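Local atomic coordinates of imidazolonepropionase (Unidentified, PDB entry 2Q09), a protein that catalyses the hydrolytic opening of imidazolone-5-propanoate to N-formimidoyl-L-glutamate, the third step of histidine degradation. Residues E6-V12 and H30-E36; L155-R159 and G206-A210; L174-A178 and W190-I194; V282-P288 and V310-S315. All coordinates share one frame; numbering follows the deposited sequence.

How the contacts relate
From the N terminus, contact 1 (E6-V12 with H30-E36) closes first and pairs two antiparallel strands of a small sheet about 28 Å, centre to centre, from the middle of the chain. The remaining three contacts lie in the amidohydrolase barrel. Contact 2 ties helix 148-164 to the loop that follows helix 187-204, and the loop it closes encloses contact 3, where strand 168-176 meets helix 187-204; the centres of these two are about 16 Å apart. Contact 4 comes later, in series, and joins the parallel barrel strands 283-286 and 312-314. None crosses another. Contacts 1 and 3 sit on opposite sides of the chain's centre.

Contact 1: residues E6-V12 and H30-E36; sequences ERVWLNV and HALGVHE
V34 packs against two facing side chains, its CG2 lying on R7 and its CG1 on W9. R7 can be followed outward along the CG2 methyl: CB is 3.6 Å from V34 CG2, CG and CD stay beside it, and NH1 still has it at the edge of the guanidinium. CG of R7 lies anti to its carbonyl carbon (chi1 -35°), and the chain then runs extended to NE, which carries it obliquely past V34 CG2. W9 brings CZ3 to 3.7 Å from V34 CG1, while its ring turns an edge to L32 O. Backbone bonds zip the strands antiparallel, among them W9 N to L32 O at 2.7 Å. Beyond W9 the register slips by one, because N11 and V12 both face H30 in a G1 beta bulge. At the other end the E6 carboxylate stands nearly perpendicular to the H35 ring; E6 OE1 lies 2.4 Å from H35 ND1, a His-carboxylate hydrogen bond too short for its length to be trusted, and E6 OE2 takes E36 N from above the carboxylate plane at 3.0 Å. Strand 38-44 flanks strand 30-35, strand 7-10 pairs with strand 57-58, and F375 of strand 375-378 packs on W9, L32 and V34.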
# COMPACT_ATOMS: atom_id res chain seq x y z
N GLU A 6 13.35 17.11 21.93
CA GLU A 6 14.54 16.27 22.10
C GLU A 6 15.52 16.18 20.94
O GLU A 6 16.73 16.16 21.15
CB GLU A 6 14.13 14.85 22.51
CG GLU A 6 12.95 14.26 21.76
CD GLU A 6 11.63 14.50 22.47
OE1 GLU A 6 11.37 15.65 22.85
OE2 GLU A 6 10.87 13.53 22.66
N ARG A 7 15.01 16.12 19.71
CA ARG A 7 15.88 15.98 18.55
C ARG A 7 15.62 17.08 17.53
O ARG A 7 14.49 17.52 17.36
CB ARG A 7 15.66 14.60 17.93
CG ARG A 7 15.38 13.51 18.97
CD ARG A 7 15.30 12.11 18.36
NE ARG A 7 15.17 11.08 19.40
CZ ARG A 7 14.09 10.90 20.15
NH1 ARG A 7 13.03 11.67 20.00
NH2 ARG A 7 14.08 9.94 21.07
N VAL A 8 16.68 17.52 16.86
CA VAL A 8 16.55 18.57 15.86
C VAL A 8 17.45 18.34 14.65
O VAL A 8 18.63 18.01 14.78
CB VAL A 8 16.88 19.97 16.44
CG1 VAL A 8 16.90 21.01 15.32
CG2 VAL A 8 15.86 20.36 17.49
N TRP A 9 16.86 18.49 13.47
CA TRP A 9 17.56 18.34 12.21
C TRP A 9 17.73 19.74 11.64
O TRP A 9 16.76 20.38 11.26
CB TRP A 9 16.75 17.46 11.25
CG TRP A 9 16.89 16.01 11.53
CD1 TRP A 9 17.71 15.12 10.90
CD2 TRP A 9 16.25 15.29 12.59
NE1 TRP A 9 17.62 13.89 11.49
CE2 TRP A 9 16.73 13.96 12.54
CE3 TRP A 9 15.31 15.63 13.57
CZ2 TRP A 9 16.31 12.98 13.43
CZ3 TRP A 9 14.89 14.64 14.47
CH2 TRP A 9 15.39 13.34 14.39
N LEU A 10 18.97 20.21 11.60
CA LEU A 10 19.25 21.55 11.09
C LEU A 10 19.52 21.56 9.59
O LEU A 10 20.00 20.58 9.02
CB LEU A 10 20.45 22.16 11.81
CG LEU A 10 20.30 22.47 13.31
CD1 LEU A 10 21.65 22.86 13.88
CD2 LEU A 10 19.28 23.58 13.51
N ASN A 11 19.22 22.69 8.97
CA ASN A 11 19.44 22.90 7.55
C ASN A 11 18.88 21.83 6.62
O ASN A 11 19.62 21.24 5.84
CB ASN A 11 20.94 23.09 7.28
CG ASN A 11 21.51 24.30 8.00
OD1 ASN A 11 20.98 25.40 7.89
ND2 ASN A 11 22.58 24.09 8.76
N VAL A 12 17.59 21.57 6.72
CA VAL A 12 16.95 20.60 5.84
C VAL A 12 16.13 21.39 4.82
O VAL A 12 15.53 22.41 5.17
CB VAL A 12 16.00 19.65 6.59
CG1 VAL A 12 16.79 18.72 7.49
CG2 VAL A 12 14.99 20.44 7.38
N HIS A 30 15.05 24.72 6.47
CA HIS A 30 14.38 24.81 7.77
C HIS A 30 15.09 23.97 8.82
O HIS A 30 16.07 23.28 8.54
CB HIS A 30 12.94 24.29 7.68
CG HIS A 30 11.95 25.32 7.22
ND1 HIS A 30 12.06 25.98 6.02
CD2 HIS A 30 10.81 25.77 7.80
CE1 HIS A 30 11.03 26.80 5.87
NE2 HIS A 30 10.26 26.69 6.94
N ALA A 31 14.55 24.04 10.03
CA ALA A 31 15.05 23.27 11.16
C ALA A 31 13.84 22.42 11.55
O ALA A 31 12.75 22.96 11.72
CB ALA A 31 15.44 24.19 12.31
N LEU A 32 14.02 21.12 11.67
CA LEU A 32 12.92 20.24 12.03
C LEU A 32 13.18 19.61 13.40
O LEU A 32 14.15 18.88 13.58
CB LEU A 32 12.73 19.15 10.97
CG LEU A 32 11.48 18.27 11.05
CD1 LEU A 32 11.37 17.42 9.79
CD2 LEU A 32 11.54 17.39 12.29
N GLY A 33 12.30 19.90 14.35
CA GLY A 33 12.45 19.36 15.69
C GLY A 33 11.33 18.39 16.01
O GLY A 33 10.19 18.59 15.60
N VAL A 34 11.65 17.32 16.74
CA VAL A 34 10.63 16.35 17.07
C VAL A 34 10.43 16.23 18.57
O VAL A 34 11.36 16.42 19.36
CB VAL A 34 10.97 14.95 16.49
CG1 VAL A 34 11.24 15.07 14.99
CG2 VAL A 34 12.17 14.35 17.20
N HIS A 35 9.20 15.93 18.97
CA HIS A 35 8.89 15.76 20.37
C HIS A 35 7.88 14.64 20.52
O HIS A 35 6.80 14.69 19.94
CB HIS A 35 8.33 17.04 20.99
CG HIS A 35 8.21 16.98 22.47
ND1 HIS A 35 9.30 16.77 23.30
CD2 HIS A 35 7.13 17.05 23.28
CE1 HIS A 35 8.89 16.71 24.55
NE2 HIS A 35 7.58 16.88 24.57
N GLU A 36 8.26 13.63 21.28
CA GLU A 36 7.39 12.48 21.52
C GLU A 36 6.82 11.91 20.22
O GLU A 36 5.61 11.81 20.04
CB GLU A 36 6.28 12.87 22.49
CG GLU A 36 6.75 12.90 23.94
CD GLU A 36 5.78 13.59 24.88
OE1 GLU A 36 4.57 13.31 24.80
OE2 GLU A 36 6.23 14.40 25.71

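Contact 2: residues L155-R159 and G206-A210; sequences LRVAR and GLADA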
# COMPACT_ATOMS: atom_id res chain seq x y z
N LEU A 155 -2.02 -12.42 9.12
CA LEU A 155 -2.15 -11.16 9.83
C LEU A 155 -1.19 -11.11 11.02
O LEU A 155 -0.65 -10.06 11.33
CB LEU A 155 -3.59 -10.95 10.31
CG LEU A 155 -4.67 -10.96 9.22
CD1 LEU A 155 -6.03 -10.74 9.86
CD2 LEU A 155 -4.38 -9.87 8.18
N ARG A 156 -0.99 -12.25 11.67
CA ARG A 156 -0.06 -12.29 12.80
C ARG A 156 1.37 -12.06 12.32
O ARG A 156 2.14 -11.39 12.98
CB ARG A 156 -0.16 -13.62 13.55
CG ARG A 156 -1.40 -13.72 14.44
CD ARG A 156 -1.27 -14.85 15.46
NE ARG A 156 -1.30 -16.17 14.84
CZ ARG A 156 -2.41 -16.81 14.51
NH1 ARG A 156 -3.60 -16.27 14.75
NH2 ARG A 156 -2.33 -18.00 13.94
N VAL A 157 1.72 -12.63 11.17
CA VAL A 157 3.06 -12.43 10.63
C VAL A 157 3.25 -10.95 10.32
O VAL A 157 4.32 -10.39 10.55
CB VAL A 157 3.29 -13.25 9.34
CG1 VAL A 157 4.60 -12.81 8.67
CG2 VAL A 157 3.35 -14.74 9.65
N ALA A 158 2.20 -10.32 9.80
CA ALA A 158 2.26 -8.90 9.47
C ALA A 158 2.56 -8.08 10.74
O ALA A 158 3.44 -7.22 10.74
CB ALA A 158 0.96 -8.44 8.82
N ARG A 159 1.82 -8.35 11.81
CA ARG A 159 2.05 -7.66 13.08
C ARG A 159 3.48 -7.91 13.54
O ARG A 159 4.13 -7.00 14.06
CB ARG A 159 1.10 -8.15 14.17
CG ARG A 159 -0.37 -7.79 13.98
CD ARG A 159 -0.63 -6.28 13.99
NE ARG A 159 -2.06 -6.01 13.99
CZ ARG A 159 -2.64 -4.91 13.49
NH1 ARG A 159 -1.90 -3.95 12.95
NH2 ARG A 159 -3.96 -4.78 13.54
N GLY A 206 -7.79 -8.30 17.30
CA GLY A 206 -7.18 -7.03 16.92
C GLY A 206 -6.15 -7.22 15.82
O GLY A 206 -5.14 -6.51 15.77
N LEU A 207 -6.41 -8.17 14.93
CA LEU A 207 -5.47 -8.47 13.85
C LEU A 207 -5.70 -7.75 12.52
O LEU A 207 -4.81 -7.75 11.66
CB LEU A 207 -5.45 -9.98 13.59
CG LEU A 207 -4.80 -10.84 14.68
CD1 LEU A 207 -4.87 -12.31 14.28
CD2 LEU A 207 -3.34 -10.42 14.86
N ALA A 208 -6.88 -7.15 12.33
CA ALA A 208 -7.17 -6.48 11.06
C ALA A 208 -7.51 -5.00 11.18
O ALA A 208 -8.40 -4.62 11.94
CB ALA A 208 -8.30 -7.22 10.34
N ASP A 209 -6.81 -4.17 10.42
CA ASP A 209 -7.07 -2.74 10.42
C ASP A 209 -8.11 -2.41 9.35
O ASP A 209 -8.74 -1.36 9.39
CB ASP A 209 -5.79 -1.94 10.16
CG ASP A 209 -4.75 -2.15 11.24
OD1 ASP A 209 -5.13 -2.13 12.43
OD2 ASP A 209 -3.56 -2.34 10.90
N ALA A 210 -8.28 -3.32 8.39
CA ALA A 210 -9.24 -3.12 7.32
C ALA A 210 -9.62 -4.44 6.65
O ALA A 210 -8.98 -5.47 6.88
CB ALA A 210 -8.67 -2.16 6.28
O HOH W 1 -3.31 -1.39 13.86
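With CG beside the backbone N (chi1 -69°) and a bend at chi2 (-62°), R159 sends its guanidinium across to D209, whose CG is anti to its carbonyl carbon and brings the carboxylate in from the opposite direction. The grip is end-on, one nitrogen to each oxygen. R159 NH2 reaches D209 OD1 at 3.1 Å in an almost straight bond that lies in the guanidinium plane but comes from above the carboxylate, whereas R159 NH1 meets D209 OD2 on the syn side but tilted out of the carboxylate plane, also at 3.1 Å. The guanidinium and carboxylate planes are 61° apart, which is why the two bonds differ in approach. NH2 of R159 has a second acceptor in G206 O at 3.1 Å, approached from above the carbonyl plane. G206 closes helix 187-204 in a Schellman motif, and the loop after it leads into strand 210-213 of the amidohydrolase barrel. An alanine in place of R159 is likely to leave the D209 carboxylate without its cationic mate and G206 O without this donor. D209 OD2 also accepts from T171 N of strand 168-176. L207 packs on the helix beside the ion pair: its CD1 rests 3.7 Å from R156 CG, its CD2 is 4.1 Å from R159 CG, and its CB meets L155 CD1 at 3.9 Å. R156 turns its NE away to a salt bridge with E116.

Contact 3: residues L174-A178 and W190-I194; sequences LAAHA and WVETI. With DI6 (3-[(4S)-2,5-dioxoimidazolidin-4-yl]propanoic acid), chain C.
A175 and A176 meet helix 187-204 through I194 and W190. CD1 of I194 touches both alanines, 4.0 Å from A175 CB and 3.9 Å from A176 CB. W190 comes in edge-on to the A175 carbonyl, and its NE1 gives A175 O a weak hydrogen bond of 3.3 Å. With CG anti to the backbone N (chi1 172°), the indole swings off the helix toward the strand end, where CZ2 also borders the methyl of A175; CG1 of I194 lies over one indole face, toward its rim. Further on, the chain carries H177 to the other side, into the ligand pocket. There H177 NE2 accepts a hydrogen bond from N4 of the bound dioxoimidazolidinyl propanoate at 2.7 Å (N-H...acceptor angle 157°), with N4 close to the plane of the ring. Behind this first shell, H177 ND1 is hydrogen-bonded to G143 O, and L174 CD2 lies 3.6 Å above the centre of the imidazole, so that both a bond and a packed face fix its rotation. A phenylalanine in place of H177 would probably leave N4 of the inhibitor and G143 O without their partner. Y144, R81, Q245 and T322 bind the same inhibitor. The inverse gamma turn centred on A176 links the strand to this loop, and the whole belongs to a beta-alpha-beta unit of the TIM-barrel amidohydrolase fold, with substrate-site residues at the C-terminal end of the strand.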
# COMPACT_ATOMS: atom_id res chain seq x y z
N LEU A 174 -7.96 -10.07 3.62
CA LEU A 174 -8.40 -10.29 2.25
C LEU A 174 -8.79 -11.76 2.05
O LEU A 174 -8.29 -12.43 1.15
CB LEU A 174 -7.28 -9.92 1.28
CG LEU A 174 -7.57 -10.04 -0.22
CD1 LEU A 174 -8.66 -9.05 -0.63
CD2 LEU A 174 -6.29 -9.77 -1.01
N ALA A 175 -9.67 -12.26 2.91
CA ALA A 175 -10.11 -13.65 2.82
C ALA A 175 -10.94 -13.84 1.55
O ALA A 175 -11.00 -14.93 0.99
CB ALA A 175 -10.94 -14.02 4.05
N ALA A 176 -11.56 -12.76 1.09
CA ALA A 176 -12.37 -12.80 -0.13
C ALA A 176 -11.51 -12.51 -1.37
O ALA A 176 -11.89 -11.72 -2.23
CB ALA A 176 -13.52 -11.80 -0.04
N HIS A 177 -10.35 -13.15 -1.44
CA HIS A 177 -9.42 -12.98 -2.55
C HIS A 177 -9.80 -13.95 -3.67
O HIS A 177 -9.55 -13.70 -4.85
CB HIS A 177 -7.99 -13.27 -2.08
CG HIS A 177 -6.93 -12.74 -2.99
ND1 HIS A 177 -5.59 -12.94 -2.75
CD2 HIS A 177 -7.00 -11.99 -4.11
CE1 HIS A 177 -4.88 -12.34 -3.68
NE2 HIS A 177 -5.71 -11.75 -4.53
N ALA A 178 -10.40 -15.06 -3.26
CA ALA A 178 -10.84 -16.11 -4.17
C ALA A 178 -11.57 -17.14 -3.31
O ALA A 178 -11.52 -17.08 -2.08
CB ALA A 178 -9.64 -16.74 -4.84
N TRP A 190 -18.65 -19.92 1.61
CA TRP A 190 -17.36 -19.34 1.96
C TRP A 190 -17.59 -17.91 2.43
O TRP A 190 -16.98 -17.45 3.39
CB TRP A 190 -16.42 -19.36 0.74
CG TRP A 190 -15.13 -18.63 0.94
CD1 TRP A 190 -14.61 -17.64 0.15
CD2 TRP A 190 -14.19 -18.81 2.02
NE1 TRP A 190 -13.42 -17.19 0.66
CE2 TRP A 190 -13.14 -17.89 1.80
CE3 TRP A 190 -14.14 -19.65 3.14
CZ2 TRP A 190 -12.04 -17.79 2.67
CZ3 TRP A 190 -13.05 -19.55 4.00
CH2 TRP A 190 -12.01 -18.63 3.76
N VAL A 191 -18.49 -17.20 1.76
CA VAL A 191 -18.80 -15.83 2.15
C VAL A 191 -19.37 -15.82 3.58
O VAL A 191 -19.02 -14.95 4.38
CB VAL A 191 -19.81 -15.18 1.18
CG1 VAL A 191 -20.21 -13.80 1.68
CG2 VAL A 191 -19.18 -15.07 -0.21
N GLU A 192 -20.23 -16.78 3.90
CA GLU A 192 -20.80 -16.84 5.24
C GLU A 192 -19.70 -17.04 6.29
O GLU A 192 -19.74 -16.45 7.36
CB GLU A 192 -21.81 -17.98 5.36
CG GLU A 192 -23.25 -17.58 5.08
CD GLU A 192 -24.25 -18.67 5.42
OE1 GLU A 192 -25.46 -18.42 5.33
OE2 GLU A 192 -23.81 -19.79 5.77
N THR A 193 -18.73 -17.89 5.96
CA THR A 193 -17.62 -18.17 6.86
C THR A 193 -16.83 -16.91 7.18
O THR A 193 -16.49 -16.65 8.34
CB THR A 193 -16.67 -19.21 6.25
OG1 THR A 193 -17.35 -20.46 6.11
CG2 THR A 193 -15.43 -19.39 7.13
N ILE A 194 -16.54 -16.13 6.15
CA ILE A 194 -15.80 -14.88 6.30
C ILE A 194 -16.56 -13.92 7.21
O ILE A 194 -16.00 -13.34 8.13
CB ILE A 194 -15.59 -14.18 4.92
CG1 ILE A 194 -14.75 -15.07 4.00
CG2 ILE A 194 -14.89 -12.84 5.11
CD1 ILE A 194 -14.59 -14.51 2.59
N1 DI6 C . -5.56 -9.09 -8.47
C2 DI6 C . -4.25 -9.31 -8.73
O2 DI6 C . -3.63 -8.92 -9.71
C3 DI6 C . -3.71 -10.13 -7.54
N4 DI6 C . -4.91 -10.28 -6.69
C5 DI6 C . -5.93 -9.64 -7.31
O5 DI6 C . -7.06 -9.57 -6.85
C6 DI6 C . -3.16 -11.46 -8.01
C7 DI6 C . -2.61 -12.31 -6.86
C8 DI6 C . -2.03 -13.67 -7.28
O9 DI6 C . -1.29 -14.26 -6.46
O10 DI6 C . -2.29 -14.16 -8.41

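Contact 4: residues V282-P288 and V310-S315; sequences VVATLLP and VPMAVS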
# COMPACT_ATOMS: atom_id res chain seq x y z
N VAL A 282 -13.23 8.86 -1.66
CA VAL A 282 -12.51 7.60 -1.72
C VAL A 282 -11.22 7.81 -2.52
O VAL A 282 -11.20 8.58 -3.48
CB VAL A 282 -13.38 6.51 -2.41
CG1 VAL A 282 -12.63 5.19 -2.48
CG2 VAL A 282 -14.69 6.34 -1.64
N VAL A 283 -10.14 7.15 -2.12
CA VAL A 283 -8.88 7.28 -2.85
C VAL A 283 -8.82 6.22 -3.93
O VAL A 283 -9.22 5.07 -3.72
CB VAL A 283 -7.67 7.11 -1.91
CG1 VAL A 283 -6.38 7.11 -2.72
CG2 VAL A 283 -7.64 8.23 -0.88
N ALA A 284 -8.34 6.60 -5.11
CA ALA A 284 -8.20 5.65 -6.21
C ALA A 284 -6.74 5.20 -6.21
O ALA A 284 -5.83 6.01 -6.39
CB ALA A 284 -8.55 6.32 -7.55
N THR A 285 -6.51 3.90 -6.00
CA THR A 285 -5.15 3.40 -5.96
C THR A 285 -4.74 2.75 -7.28
O THR A 285 -5.34 1.78 -7.73
CB THR A 285 -4.97 2.39 -4.81
OG1 THR A 285 -5.28 3.02 -3.57
CG2 THR A 285 -3.51 1.91 -4.76
N LEU A 286 -3.71 3.32 -7.89
CA LEU A 286 -3.19 2.81 -9.16
C LEU A 286 -2.11 1.77 -8.89
O LEU A 286 -1.24 1.97 -8.04
CB LEU A 286 -2.63 3.97 -9.98
CG LEU A 286 -3.65 5.08 -10.26
CD1 LEU A 286 -2.98 6.22 -11.00
CD2 LEU A 286 -4.82 4.52 -11.09
N LEU A 287 -2.17 0.67 -9.63
CA LEU A 287 -1.22 -0.43 -9.46
C LEU A 287 -0.62 -0.71 -10.84
O LEU A 287 -0.98 -1.68 -11.51
CB LEU A 287 -1.95 -1.66 -8.92
CG LEU A 287 -2.67 -1.36 -7.59
CD1 LEU A 287 -3.55 -2.55 -7.22
CD2 LEU A 287 -1.66 -1.10 -6.49
N PRO A 288 0.31 0.16 -11.27
CA PRO A 288 0.99 0.08 -12.57
C PRO A 288 1.81 -1.19 -12.82
O PRO A 288 1.91 -1.65 -13.95
CB PRO A 288 1.85 1.34 -12.59
CG PRO A 288 2.23 1.49 -11.14
CD PRO A 288 0.90 1.23 -10.44
N VAL A 310 -10.28 13.28 -8.07
CA VAL A 310 -10.14 12.11 -7.21
C VAL A 310 -8.66 11.88 -6.93
O VAL A 310 -7.86 11.72 -7.86
CB VAL A 310 -10.73 10.84 -7.86
CG1 VAL A 310 -10.46 9.62 -6.98
CG2 VAL A 310 -12.22 11.01 -8.06
N PRO A 311 -8.25 11.89 -5.65
CA PRO A 311 -6.84 11.68 -5.31
C PRO A 311 -6.39 10.28 -5.73
O PRO A 311 -7.10 9.30 -5.52
CB PRO A 311 -6.82 11.88 -3.81
CG PRO A 311 -8.19 11.47 -3.38
CD PRO A 311 -9.07 12.08 -4.44
N MSE A 312 -5.22 10.19 -6.34
CA MSE A 312 -4.72 8.91 -6.80
C MSE A 312 -3.45 8.49 -6.07
O MSE A 312 -2.44 9.21 -6.06
CB MSE A 312 -4.42 8.96 -8.31
CG MSE A 312 -5.59 9.43 -9.17
SE MSE A 312 -5.04 9.55 -11.03
CE MSE A 312 -4.01 11.16 -10.94
N ALA A 313 -3.52 7.33 -5.43
CA ALA A 313 -2.36 6.80 -4.73
C ALA A 313 -1.67 5.86 -5.71
O ALA A 313 -2.29 5.40 -6.67
CB ALA A 313 -2.80 6.04 -3.47
N VAL A 314 -0.40 5.59 -5.47
CA VAL A 314 0.37 4.67 -6.31
C VAL A 314 0.98 3.64 -5.37
O VAL A 314 1.53 4.00 -4.32
CB VAL A 314 1.50 5.39 -7.06
CG1 VAL A 314 2.39 4.36 -7.76
CG2 VAL A 314 0.92 6.35 -8.10
N SER A 315 0.88 2.36 -5.72
CA SER A 315 1.42 1.30 -4.88
C SER A 315 2.04 0.18 -5.71
O SER A 315 1.74 0.04 -6.89
CB SER A 315 0.30 0.73 -3.99
OG SER A 315 0.83 -0.24 -3.09
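L286 and M312 slant across each other on one face of the paired strands, with L286 CD1 3.9 Å from the selenium of M312, a selenomethionine. CG of L286 is anti to its carbonyl carbon (chi1 -57°), which swings CD1 over to that selenium; on the same face A284 CB meets V310 CG1. On the reverse face, A313 CB touches both V283 CG1, at 3.8 Å, and T285 OG1, while T285 CG2 meets S315 CB. At the strand ends P311 CG lies obliquely against V283 CG2, and L287 lays CD2 beside S315 CB at 3.7 Å. The backbones run parallel and in register. A284 N to P311 O, A313 N to A284 O (2.8 Å) and L286 N to A313 O (2.8 Å) form the ladder, which S315 N to L286 O extends at 3.2 Å. The metal site is close by: L287 packs on D317, a ligand of the iron, and S315 OG is hydrogen-bonded to D70 and to the carbonyl of H72, another iron ligand. Strand 283-286 pairs on its other side with strand 262-265, while helix 302-307 packs on A284, V310 and M312 and helix 328-339 on L286, P288 and V314.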